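Local coordinates for protein YrdA (Escherichia coli, PDB 3TIS) that probably binds zinc, as a trimeric, left-handed beta-helical member of the gamma-class carbonic anhydrase family, at residues S23-G28 and L41-G46; D47-Q52 and T68-Y73; I116-V121 and R134-Y139; A125-P130 and S144-I149. The protein carries 1 engineered substitution. One frame throughout, in Å; residues are numbered along the deposited sequence.

How the contacts relate
From the N terminus, contact 1 (23-28 with 41-46) closes first, pairing strands of one beta-helix face across an intervening run of 12 residues. Contact 2 (47-52 with 68-73) follows in series: the chain leaves strand 43-46, turns a corner into strand 50-53, and meets the long loop between strands 64-66 and 80-82. V51 packs back on I44 and G46 of contact 1. At the far end of the beta-helix, contacts 3 (116-121 with 134-139) and 4 (125-130 with 144-149) cross, their segments alternating along the chain. Contact 3 pairs the last two coils on one face; contact 4 brings strand 146-151 onto strand 128-129; and V129 packs on L135 between them.

Contact 1 of 4, residues S23-G28 and L41-G46; sequences SSVVIG and LVVIRG
The hydroxyls of S23 and S24 hydrogen-bond the first backbone amides of 41-46. OG of S23 accepts a hydrogen bond from the backbone N of L41 at 3.1 Å, and OG of S24 accepts one from the N of V42 at 3.0 Å. Each oxygen has a further hydrogen bond, to D21 and the W39 carbonyl respectively. With chi1 at 67°, the S23 hydroxyl sits between its own N and carbonyl carbon, which brings OG to the L41 N-H (158°), and L41 CD2 touches S23 CB at 3.6 Å. An alanine here would keep the CB contact, but is likely to leave the L41 N-H without its acceptor and D21 without this hydroxyl.

Beyond the serines the backbones pair in parallel, the axes of strands 25-27 and 43-46 lying 6° apart. V25 N bonds V42 O, I44 N bonds V25 O, I27 N bonds I44 O and G46 N bonds I27 O, each at 2.9 Å. G28 ends the pairing where the chain turns, at a positive phi that suits glycine.

Apolar side chains also meet on both faces. V26 CG2 meets I44 CD1 at 4.3 Å on one; on the other, V25 CB lies 4.3 Å from V43 CG2, and I27 CD1 rests 4.2 Å from CD of R45. The guanidinium of R45 is salt-bridged to D47 and to D61 of a second subunit, close to a bound zinc ion. Parallel strands of successive coils, paired in register, are what the left-handed beta-helix of hexapeptide-repeat proteins is built from.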
loop_
_atom_site.group_PDB
_atom_site.type_symbol
_atom_site.label_atom_id
_atom_site.label_comp_id
_atom_site.label_asym_id
_atom_site.label_seq_id
_atom_site.Cartn_x
_atom_site.Cartn_y
_atom_site.Cartn_z
ATOM N N SER B 23 -2.683 -1.856 -15.403
ATOM C CA SER B 23 -3.113 -1.040 -14.266
ATOM C C SER B 23 -1.954 -0.389 -13.517
ATOM O O SER B 23 -2.164 0.353 -12.556
ATOM C CB SER B 23 -3.928 -1.884 -13.282
ATOM O OG SER B 23 -3.130 -2.872 -12.649
ATOM N N SER B 24 -0.734 -0.662 -13.967
ATOM C CA SER B 24 0.446 -0.117 -13.317
ATOM C C SER B 24 0.997 1.107 -14.018
ATOM O O SER B 24 0.635 1.397 -15.155
ATOM C CB SER B 24 1.511 -1.202 -13.208
ATOM O OG SER B 24 1.022 -2.266 -12.410
ATOM N N VAL B 25 1.884 1.819 -13.329
ATOM C CA VAL B 25 2.469 3.048 -13.842
ATOM C C VAL B 25 3.995 3.008 -13.779
ATOM O O VAL B 25 4.575 2.730 -12.730
ATOM C CB VAL B 25 1.939 4.235 -13.016
ATOM C CG1 VAL B 25 2.360 5.558 -13.628
ATOM C CG2 VAL B 25 0.431 4.151 -12.933
ATOM N N VAL B 26 4.641 3.278 -14.910
ATOM C CA VAL B 26 6.099 3.278 -14.993
ATOM C C VAL B 26 6.553 4.584 -15.637
ATOM O O VAL B 26 6.296 4.833 -16.813
ATOM C CB VAL B 26 6.593 2.073 -15.812
ATOM C CG1 VAL B 26 8.101 2.124 -15.975
ATOM C CG2 VAL B 26 6.181 0.792 -15.111
ATOM N N ILE B 27 7.245 5.406 -14.854
ATOM C CA ILE B 27 7.677 6.729 -15.301
ATOM C C ILE B 27 9.177 7.000 -15.329
ATOM O O ILE B 27 9.923 6.548 -14.459
ATOM C CB ILE B 27 7.045 7.813 -14.396
ATOM C CG1 ILE B 27 5.523 7.697 -14.430
ATOM C CG2 ILE B 27 7.502 9.204 -14.825
ATOM C CD1 ILE B 27 4.836 8.471 -13.324
ATOM N N GLY B 28 9.598 7.762 -16.338
ATOM C CA GLY B 28 10.989 8.160 -16.466
ATOM C C GLY B 28 12.072 7.134 -16.746
ATOM O O GLY B 28 11.863 6.140 -17.447
ATOM N N LEU B 41 -1.338 -2.747 -10.180
ATOM C CA LEU B 41 -1.290 -1.607 -9.280
ATOM C C LEU B 41 0.078 -1.362 -8.659
ATOM O O LEU B 41 0.219 -1.204 -7.444
ATOM C CB LEU B 41 -2.357 -1.760 -8.193
ATOM C CG LEU B 41 -3.786 -2.008 -8.709
ATOM C CD1 LEU B 41 -4.753 -1.956 -7.528
ATOM C CD2 LEU B 41 -4.183 -0.973 -9.767
ATOM N N VAL B 42 1.090 -1.325 -9.512
ATOM C CA VAL B 42 2.443 -1.064 -9.065
ATOM C C VAL B 42 2.874 0.262 -9.677
ATOM O O VAL B 42 2.483 0.584 -10.796
ATOM C CB VAL B 42 3.400 -2.177 -9.532
ATOM C CG1 VAL B 42 4.847 -1.810 -9.188
ATOM C CG2 VAL B 42 2.997 -3.510 -8.879
ATOM N N VAL B 43 3.657 1.040 -8.937
ATOM C CA VAL B 43 4.159 2.310 -9.439
ATOM C C VAL B 43 5.677 2.325 -9.333
ATOM O O VAL B 43 6.236 2.036 -8.276
ATOM C CB VAL B 43 3.609 3.524 -8.640
ATOM C CG1 VAL B 43 4.249 4.808 -9.156
ATOM C CG2 VAL B 43 2.091 3.620 -8.789
ATOM N N ILE B 44 6.336 2.653 -10.440
ATOM C CA ILE B 44 7.787 2.734 -10.494
ATOM C C ILE B 44 8.091 4.113 -11.075
ATOM O O ILE B 44 7.890 4.358 -12.262
ATOM C CB ILE B 44 8.387 1.643 -11.410
ATOM C CG1 ILE B 44 7.898 0.264 -10.969
ATOM C CG2 ILE B 44 9.904 1.686 -11.344
ATOM C CD1 ILE B 44 8.411 -0.877 -11.839
ATOM N N ARG B 45 8.569 5.013 -10.228
ATOM C CA ARG B 45 8.851 6.368 -10.657
ATOM C C ARG B 45 10.327 6.706 -10.597
ATOM O O ARG B 45 10.857 7.033 -9.540
ATOM C CB ARG B 45 8.043 7.344 -9.796
ATOM C CG ARG B 45 8.221 8.798 -10.154
ATOM C CD ARG B 45 6.962 9.587 -9.826
ATOM N NE ARG B 45 6.624 9.584 -8.405
ATOM C CZ ARG B 45 7.056 10.483 -7.521
ATOM N NH1 ARG B 45 7.853 11.468 -7.902
ATOM N NH2 ARG B 45 6.667 10.411 -6.255
ATOM N N GLY B 46 10.994 6.616 -11.741
ATOM C CA GLY B 46 12.409 6.933 -11.793
ATOM C C GLY B 46 12.577 8.309 -12.407
ATOM O O GLY B 46 13.227 8.457 -13.443
#

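Contact 2 of 4, residues D47-Q52 and T68-Y73; sequences DVHYVQ and THKSSY
V48 and H69 bring their backbones together at one point, CA to CA 4.9 Å, without any strand pairing between the two segments. The site is a corner of the left-handed beta-helix, where the chain turns at 47-49 before strand 50-53, and a long loop between strands 64-66 and 80-82 stands out over it.

The apolar part is V48 against H69. Its CB lies 3.6 Å from H69 CB, while CG2, lodged between V48's own N and carbonyl carbon, leans on the H69 backbone N at 3.6 Å. A compact branched valine suits this place, since it meets the loop backbone as well as the CB. The H69 ring itself leads away from V48, to an edge-to-face stack with W170 of a second subunit, which also covers V48; the corner is therefore part of the subunit interface.

The H49 ring makes the second patch of contacts. The carbonyl O of T68 approaches the ring at its edge, near the plane, 3.5 Å from H49 CD2. Crossing this ring at about a right angle, the extended K70 chain sets its CE 3.5 Å from H49 NE2, with the methylene CG also alongside. The charged end passes on, while NE2 has its own bond to the carbonyl of D76.

A water joins the two backbones, donating to V48 O at 2.9 Å and accepting from K70 N at 2.7 Å. The H49 ring is further fixed from within its own segment: the N-H of Y50 reaches ND1 at 3.2 Å, only 5° out of the ring plane.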
loop_
_atom_site.group_PDB
_atom_site.type_symbol
_atom_site.label_atom_id
_atom_site.label_comp_id
_atom_site.label_asym_id
_atom_site.label_seq_id
_atom_site.Cartn_x
_atom_site.Cartn_y
_atom_site.Cartn_z
ATOM N N ASP B 47 11.999 9.319 -11.761
ATOM C CA ASP B 47 12.055 10.684 -12.266
ATOM C C ASP B 47 13.246 11.518 -11.805
ATOM O O ASP B 47 14.037 11.967 -12.631
ATOM C CB ASP B 47 10.737 11.412 -11.952
ATOM C CG ASP B 47 10.329 11.308 -10.487
ATOM O OD1 ASP B 47 9.178 11.657 -10.171
ATOM O OD2 ASP B 47 11.147 10.894 -9.647
ATOM N N VAL B 48 13.384 11.731 -10.501
ATOM C CA VAL B 48 14.500 12.525 -9.991
ATOM C C VAL B 48 15.802 11.724 -9.965
ATOM O O VAL B 48 16.862 12.245 -9.624
ATOM C CB VAL B 48 14.190 13.092 -8.578
ATOM C CG1 VAL B 48 13.036 14.081 -8.667
ATOM C CG2 VAL B 48 13.849 11.968 -7.618
ATOM N N HIS B 49 15.713 10.453 -10.329
ATOM C CA HIS B 49 16.882 9.582 -10.388
ATOM C C HIS B 49 16.458 8.310 -11.110
ATOM O O HIS B 49 15.270 8.087 -11.323
ATOM C CB HIS B 49 17.402 9.259 -8.985
ATOM C CG HIS B 49 18.891 9.342 -8.869
ATOM N ND1 HIS B 49 19.742 8.649 -9.704
ATOM C CD2 HIS B 49 19.684 10.063 -8.041
ATOM C CE1 HIS B 49 20.993 8.942 -9.398
ATOM N NE2 HIS B 49 20.986 9.798 -8.392
ATOM N N TYR B 50 17.412 7.470 -11.481
ATOM C CA TYR B 50 17.081 6.257 -12.219
ATOM C C TYR B 50 16.701 5.044 -11.376
ATOM O O TYR B 50 16.992 4.978 -10.180
ATOM C CB TYR B 50 18.250 5.888 -13.148
ATOM C CG TYR B 50 19.500 5.383 -12.442
ATOM C CD1 TYR B 50 19.598 4.054 -12.015
ATOM C CD2 TYR B 50 20.575 6.237 -12.187
ATOM C CE1 TYR B 50 20.736 3.589 -11.352
ATOM C CE2 TYR B 50 21.720 5.780 -11.522
ATOM C CZ TYR B 50 21.792 4.456 -11.107
ATOM O OH TYR B 50 22.907 4.002 -10.438
ATOM N N VAL B 51 16.032 4.091 -12.024
ATOM C CA VAL B 51 15.629 2.836 -11.395
ATOM C C VAL B 51 16.040 1.721 -12.346
ATOM O O VAL B 51 15.526 1.626 -13.462
ATOM C CB VAL B 51 14.110 2.752 -11.172
ATOM C CG1 VAL B 51 13.732 1.340 -10.710
ATOM C CG2 VAL B 51 13.682 3.770 -10.134
ATOM N N GLN B 52 16.977 0.890 -11.899
ATOM C CA GLN B 52 17.483 -0.209 -12.709
ATOM C C GLN B 52 17.086 -1.533 -12.089
ATOM O O GLN B 52 17.362 -1.796 -10.918
ATOM C CB GLN B 52 19.003 -0.113 -12.830
ATOM C CG GLN B 52 19.655 -1.221 -13.631
ATOM C CD GLN B 52 21.151 -0.999 -13.787
ATOM O OE1 GLN B 52 21.584 -0.133 -14.549
ATOM N NE2 GLN B 52 21.946 -1.767 -13.047
ATOM N N THR B 68 15.491 9.189 -4.476
ATOM C CA THR B 68 15.679 10.503 -3.868
ATOM C C THR B 68 16.520 11.361 -4.808
ATOM O O THR B 68 17.474 10.872 -5.410
ATOM C CB THR B 68 16.400 10.397 -2.513
ATOM O OG1 THR B 68 15.559 9.703 -1.585
ATOM C CG2 THR B 68 16.725 11.793 -1.957
ATOM N N HIS B 69 16.166 12.638 -4.921
ATOM C CA HIS B 69 16.868 13.574 -5.804
ATOM C C HIS B 69 18.254 14.006 -5.299
ATOM O O HIS B 69 18.526 13.991 -4.099
ATOM C CB HIS B 69 16.000 14.817 -6.014
ATOM C CG HIS B 69 15.885 15.679 -4.794
ATOM N ND1 HIS B 69 16.624 16.831 -4.626
ATOM C CD2 HIS B 69 15.157 15.529 -3.663
ATOM C CE1 HIS B 69 16.354 17.353 -3.443
ATOM N NE2 HIS B 69 15.468 16.583 -2.839
ATOM N N LYS B 70 19.122 14.398 -6.228
ATOM C CA LYS B 70 20.468 14.852 -5.885
ATOM C C LYS B 70 20.349 16.224 -5.226
ATOM O O LYS B 70 19.844 17.162 -5.835
ATOM C CB LYS B 70 21.326 14.967 -7.147
ATOM C CG LYS B 70 21.382 13.703 -7.985
ATOM C CD LYS B 70 22.282 13.879 -9.200
ATOM C CE LYS B 70 22.329 12.618 -10.048
ATOM N NZ LYS B 70 23.318 12.722 -11.163
ATOM N N SER B 71 20.806 16.340 -3.983
ATOM C CA SER B 71 20.724 17.609 -3.268
ATOM C C SER B 71 22.068 18.050 -2.696
ATOM O O SER B 71 23.100 17.433 -2.960
ATOM C CB SER B 71 19.697 17.513 -2.138
ATOM O OG SER B 71 20.091 16.552 -1.178
ATOM N N SER B 72 22.034 19.122 -1.907
ATOM C CA SER B 72 23.228 19.690 -1.282
ATOM C C SER B 72 24.043 18.691 -0.460
ATOM O O SER B 72 25.193 18.406 -0.797
ATOM C CB SER B 72 22.840 20.881 -0.400
ATOM O OG SER B 72 21.934 20.484 0.617
ATOM N N TYR B 73 23.464 18.168 0.619
ATOM C CA TYR B 73 24.186 17.206 1.447
ATOM C C TYR B 73 24.087 15.814 0.837
ATOM O O TYR B 73 24.814 14.902 1.225
ATOM C CB TYR B 73 23.630 17.177 2.875
ATOM C CG TYR B 73 24.583 16.546 3.879
ATOM C CD1 TYR B 73 25.815 17.143 4.173
ATOM C CD2 TYR B 73 24.263 15.349 4.527
ATOM C CE1 TYR B 73 26.704 16.563 5.086
ATOM C CE2 TYR B 73 25.146 14.762 5.443
ATOM C CZ TYR B 73 26.364 15.375 5.717
ATOM O OH TYR B 73 27.240 14.803 6.615
HETATM O O HOH W 1 18.440 14.471 -8.794
#

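Contact 3 of 4, residues I116-V121 and R134-Y139; sequences IVEDDV and RLESGY
R134 lays one face of its guanidinium over I116, whose CG2 sits 3.8 Å above the plane, toward the rim. This is the last rung of one face of the left-handed beta-helix, where strands 116-117 and 134-135 run parallel. L135 N bonds I116 O at 2.7 Å, and E118 N bonds L135 O at 3.0 Å. On the other face V117 CG2 meets L135 CD1 at 4.2 Å.

E118 does double duty. Its chain is extended beyond CG, which carries the carboxylate between two donors: R134 NH1 reaches OE2 at 2.7 Å in a salt bridge on the anti side, and S137 N reaches OE1 at 2.7 Å from above the carboxylate plane. The two flat groups are turned 57° against each other. With an alanine here, R134 would probably lose this mate for its charge and the S137 N-H its acceptor, setting the guanidinium free to turn.

Further along, the type II turn from E136 to Y139 tucks against the corner at D119 and D120. G138 takes a positive phi there, well suited to glycine. The S137 hydroxyl, anti to its own N, donates to D119 O at 2.8 Å, coming from above the carbonyl plane.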
loop_
_atom_site.group_PDB
_atom_site.type_symbol
_atom_site.label_atom_id
_atom_site.label_comp_id
_atom_site.label_asym_id
_atom_site.label_seq_id
_atom_site.Cartn_x
_atom_site.Cartn_y
_atom_site.Cartn_z
ATOM N N ILE B 116 21.499 -1.412 1.634
ATOM C CA ILE B 116 22.146 -2.288 0.667
ATOM C C ILE B 116 21.878 -3.739 1.042
ATOM O O ILE B 116 22.249 -4.175 2.129
ATOM C CB ILE B 116 23.671 -2.067 0.631
ATOM C CG1 ILE B 116 23.980 -0.613 0.277
ATOM C CG2 ILE B 116 24.307 -3.026 -0.367
ATOM C CD1 ILE B 116 25.467 -0.305 0.182
ATOM N N VAL B 117 21.216 -4.476 0.154
ATOM C CA VAL B 117 20.918 -5.887 0.403
ATOM C C VAL B 117 21.807 -6.759 -0.483
ATOM O O VAL B 117 21.650 -6.773 -1.704
ATOM C CB VAL B 117 19.438 -6.231 0.093
ATOM C CG1 VAL B 117 19.147 -7.676 0.509
ATOM C CG2 VAL B 117 18.500 -5.267 0.809
ATOM N N GLU B 118 22.740 -7.477 0.137
ATOM C CA GLU B 118 23.661 -8.354 -0.580
ATOM C C GLU B 118 22.923 -9.553 -1.171
ATOM O O GLU B 118 21.773 -9.811 -0.818
ATOM C CB GLU B 118 24.768 -8.833 0.366
ATOM C CG GLU B 118 25.749 -7.737 0.762
ATOM C CD GLU B 118 26.778 -8.195 1.781
ATOM O OE1 GLU B 118 26.991 -9.420 1.914
ATOM O OE2 GLU B 118 27.384 -7.321 2.443
ATOM N N ASP B 119 23.589 -10.287 -2.063
ATOM C CA ASP B 119 22.984 -11.447 -2.718
ATOM C C ASP B 119 22.507 -12.516 -1.739
ATOM O O ASP B 119 22.947 -12.569 -0.593
ATOM C CB ASP B 119 23.967 -12.122 -3.687
ATOM C CG ASP B 119 24.551 -11.170 -4.712
ATOM O OD1 ASP B 119 23.878 -10.197 -5.105
ATOM O OD2 ASP B 119 25.697 -11.419 -5.147
ATOM N N ASP B 120 21.607 -13.374 -2.217
ATOM C CA ASP B 120 21.075 -14.483 -1.432
ATOM C C ASP B 120 20.646 -14.066 -0.036
ATOM O O ASP B 120 21.166 -14.563 0.972
ATOM C CB ASP B 120 22.121 -15.593 -1.350
ATOM C CG ASP B 120 22.556 -16.073 -2.716
ATOM O OD1 ASP B 120 21.700 -16.592 -3.466
ATOM O OD2 ASP B 120 23.748 -15.929 -3.047
ATOM N N VAL B 121 19.690 -13.149 0.007
ATOM C CA VAL B 121 19.164 -12.643 1.263
ATOM C C VAL B 121 17.648 -12.769 1.283
ATOM O O VAL B 121 16.984 -12.622 0.259
ATOM C CB VAL B 121 19.556 -11.165 1.462
ATOM C CG1 VAL B 121 18.813 -10.574 2.649
ATOM C CG2 VAL B 121 21.052 -11.060 1.668
ATOM N N ARG B 134 22.901 -2.147 5.832
ATOM C CA ARG B 134 23.441 -3.157 4.928
ATOM C C ARG B 134 23.049 -4.548 5.405
ATOM O O ARG B 134 23.237 -4.879 6.575
ATOM C CB ARG B 134 24.971 -3.056 4.861
ATOM C CG ARG B 134 25.651 -4.208 4.122
ATOM C CD ARG B 134 27.172 -4.034 4.091
ATOM N NE ARG B 134 27.611 -3.161 3.008
ATOM C CZ ARG B 134 27.748 -3.547 1.743
ATOM N NH1 ARG B 134 27.485 -4.800 1.397
ATOM N NH2 ARG B 134 28.145 -2.680 0.820
ATOM N N LEU B 135 22.492 -5.355 4.511
ATOM C CA LEU B 135 22.113 -6.711 4.876
ATOM C C LEU B 135 23.111 -7.713 4.299
ATOM O O LEU B 135 23.184 -7.921 3.087
ATOM C CB LEU B 135 20.686 -7.023 4.407
ATOM C CG LEU B 135 19.606 -6.091 4.983
ATOM C CD1 LEU B 135 18.228 -6.711 4.783
ATOM C CD2 LEU B 135 19.865 -5.846 6.469
ATOM N N GLU B 136 23.887 -8.309 5.198
ATOM C CA GLU B 136 24.914 -9.293 4.871
ATOM C C GLU B 136 24.358 -10.516 4.149
ATOM O O GLU B 136 23.362 -11.106 4.564
ATOM C CB GLU B 136 25.625 -9.728 6.153
ATOM C CG GLU B 136 26.617 -10.859 5.973
ATOM C CD GLU B 136 27.198 -11.332 7.292
ATOM O OE1 GLU B 136 27.938 -12.340 7.283
ATOM O OE2 GLU B 136 26.915 -10.695 8.334
ATOM N N SER B 137 25.036 -10.891 3.072
ATOM C CA SER B 137 24.648 -12.020 2.234
ATOM C C SER B 137 24.402 -13.352 2.949
ATOM O O SER B 137 25.062 -13.672 3.943
ATOM C CB SER B 137 25.714 -12.218 1.162
ATOM O OG SER B 137 25.440 -13.362 0.399
ATOM N N GLY B 138 23.439 -14.117 2.431
ATOM C CA GLY B 138 23.120 -15.431 2.974
ATOM C C GLY B 138 22.321 -15.519 4.263
ATOM O O GLY B 138 22.228 -16.594 4.863
ATOM N N TYR B 139 21.734 -14.408 4.695
ATOM C CA TYR B 139 20.958 -14.415 5.926
ATOM C C TYR B 139 19.477 -14.100 5.760
ATOM O O TYR B 139 19.010 -13.717 4.682
ATOM C CB TYR B 139 21.543 -13.423 6.934
ATOM C CG TYR B 139 22.745 -13.926 7.701
ATOM C CD1 TYR B 139 24.037 -13.803 7.186
ATOM C CD2 TYR B 139 22.586 -14.516 8.954
ATOM C CE1 TYR B 139 25.141 -14.254 7.908
ATOM C CE2 TYR B 139 23.677 -14.968 9.679
ATOM C CZ TYR B 139 24.949 -14.835 9.156
ATOM O OH TYR B 139 26.023 -15.276 9.894
#

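Contact 4 of 4, residues A125-P130 and S144-I149; sequences AGSLVP and SPVKQI
V146 is the centre of the contact. Its N donates to L128 O at 2.9 Å, a fairly straight bond (162°). V146 CG1 presses on S127 CB at 3.3 Å, tighter than usual van der Waals contact, and touches V129 CG2 at 3.9 Å. A branched side chain suits the spot because its two methyls can meet S127, V129 and the L128 carbonyl together.

Flanking it, the prolines P130 and P145 cross at about a right angle, CG of the first 3.6 Å from CB of the second. P145 follows a cis peptide bond, and its CA makes a CA-H...O contact with L128 O, the acceptor already used by V146 N. Just before P145, OG of S144 extends anti to its backbone N and comes to 3.3 Å from L128 CB.

The second shell holds S127 and L128 in position. S127 OG bonds the carbonyl of G124, S127 N bonds OG of S109, and the L128 backbone pairs with G143. L128 packs on I110 and V129 on L111, joining the strand to its neighbour within the sheet. The start of segment 144-149, S144 to V146, thus lies against strand 128-129, the outermost strand of its sheet within the chain, where the final coil of the left-handed beta-helix gives way to the antiparallel strand leading into helix 154-175.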
loop_
_atom_site.group_PDB
_atom_site.type_symbol
_atom_site.label_atom_id
_atom_site.label_comp_id
_atom_site.label_asym_id
_atom_site.label_seq_id
_atom_site.Cartn_x
_atom_site.Cartn_y
_atom_site.Cartn_z
ATOM N N ALA B 125 8.181 -10.668 5.743
ATOM C CA ALA B 125 7.081 -9.769 5.433
ATOM C C ALA B 125 6.909 -8.701 6.510
ATOM O O ALA B 125 7.192 -8.933 7.683
ATOM C CB ALA B 125 5.792 -10.566 5.281
ATOM N N GLY B 126 6.450 -7.526 6.091
ATOM C CA GLY B 126 6.218 -6.434 7.017
ATOM C C GLY B 126 7.444 -5.885 7.718
ATOM O O GLY B 126 7.315 -5.246 8.759
ATOM N N SER B 127 8.628 -6.117 7.156
ATOM C CA SER B 127 9.866 -5.625 7.762
ATOM C C SER B 127 10.182 -4.182 7.361
ATOM O O SER B 127 9.648 -3.663 6.382
ATOM C CB SER B 127 11.050 -6.518 7.365
ATOM O OG SER B 127 10.837 -7.864 7.752
ATOM N N LEU B 128 11.060 -3.549 8.132
ATOM C CA LEU B 128 11.484 -2.182 7.864
ATOM C C LEU B 128 13.010 -2.164 7.853
ATOM O O LEU B 128 13.653 -2.493 8.849
ATOM C CB LEU B 128 10.945 -1.228 8.950
ATOM C CG LEU B 128 11.217 0.287 8.890
ATOM C CD1 LEU B 128 12.696 0.574 9.098
ATOM C CD2 LEU B 128 10.746 0.851 7.557
ATOM N N VAL B 129 13.582 -1.794 6.713
ATOM C CA VAL B 129 15.026 -1.717 6.584
ATOM C C VAL B 129 15.419 -0.245 6.647
ATOM O O VAL B 129 15.115 0.529 5.740
ATOM C CB VAL B 129 15.504 -2.338 5.257
ATOM C CG1 VAL B 129 17.003 -2.160 5.104
ATOM C CG2 VAL B 129 15.174 -3.812 5.239
ATOM N N PRO B 130 16.088 0.160 7.740
ATOM C CA PRO B 130 16.552 1.527 7.999
ATOM C C PRO B 130 17.481 2.052 6.909
ATOM O O PRO B 130 18.097 1.272 6.173
ATOM C CB PRO B 130 17.279 1.398 9.333
ATOM C CG PRO B 130 16.626 0.232 9.980
ATOM C CD PRO B 130 16.486 -0.732 8.841
ATOM N N SER B 144 10.903 -4.776 12.534
ATOM C CA SER B 144 10.787 -3.359 12.245
ATOM C C SER B 144 11.341 -2.568 13.431
ATOM O O SER B 144 10.651 -2.348 14.427
ATOM C CB SER B 144 9.319 -3.000 12.005
ATOM O OG SER B 144 9.182 -1.625 11.705
ATOM N N PRO B 145 12.612 -2.151 13.346
ATOM C CA PRO B 145 13.535 -2.378 12.228
ATOM C C PRO B 145 14.022 -3.824 12.182
ATOM O O PRO B 145 14.090 -4.494 13.212
ATOM C CB PRO B 145 14.662 -1.400 12.521
ATOM C CG PRO B 145 14.734 -1.458 14.016
ATOM C CD PRO B 145 13.268 -1.373 14.410
ATOM N N VAL B 146 14.370 -4.297 10.989
ATOM C CA VAL B 146 14.823 -5.673 10.820
ATOM C C VAL B 146 16.021 -6.027 11.678
ATOM O O VAL B 146 16.824 -5.166 12.039
ATOM C CB VAL B 146 15.213 -5.983 9.354
ATOM C CG1 VAL B 146 14.029 -5.786 8.440
ATOM C CG2 VAL B 146 16.383 -5.108 8.934
ATOM N N LYS B 147 16.127 -7.313 11.987
ATOM C CA LYS B 147 17.229 -7.849 12.768
ATOM C C LYS B 147 17.682 -9.116 12.060
ATOM O O LYS B 147 16.864 -9.834 11.486
ATOM C CB LYS B 147 16.786 -8.205 14.188
ATOM C CG LYS B 147 16.189 -7.051 14.970
ATOM C CD LYS B 147 16.356 -7.254 16.475
ATOM C CE LYS B 147 15.707 -8.535 16.967
ATOM N NZ LYS B 147 15.969 -8.736 18.419
ATOM N N GLN B 148 18.982 -9.383 12.082
ATOM C CA GLN B 148 19.503 -10.584 11.451
ATOM C C GLN B 148 19.043 -11.762 12.309
ATOM O O GLN B 148 19.415 -11.869 13.476
ATOM C CB GLN B 148 21.025 -10.521 11.392
ATOM C CG GLN B 148 21.653 -11.678 10.663
ATOM C CD GLN B 148 23.150 -11.538 10.565
ATOM O OE1 GLN B 148 23.687 -11.126 9.534
ATOM N NE2 GLN B 148 23.840 -11.868 11.649
ATOM N N ILE B 149 18.227 -12.636 11.730
ATOM C CA ILE B 149 17.690 -13.781 12.457
ATOM C C ILE B 149 18.567 -15.029 12.434
ATOM O O ILE B 149 18.904 -15.576 13.484
ATOM C CB ILE B 149 16.298 -14.175 11.914
ATOM C CG1 ILE B 149 15.373 -12.952 11.891
ATOM C CG2 ILE B 149 15.713 -15.294 12.764
ATOM C CD1 ILE B 149 15.146 -12.301 13.242
#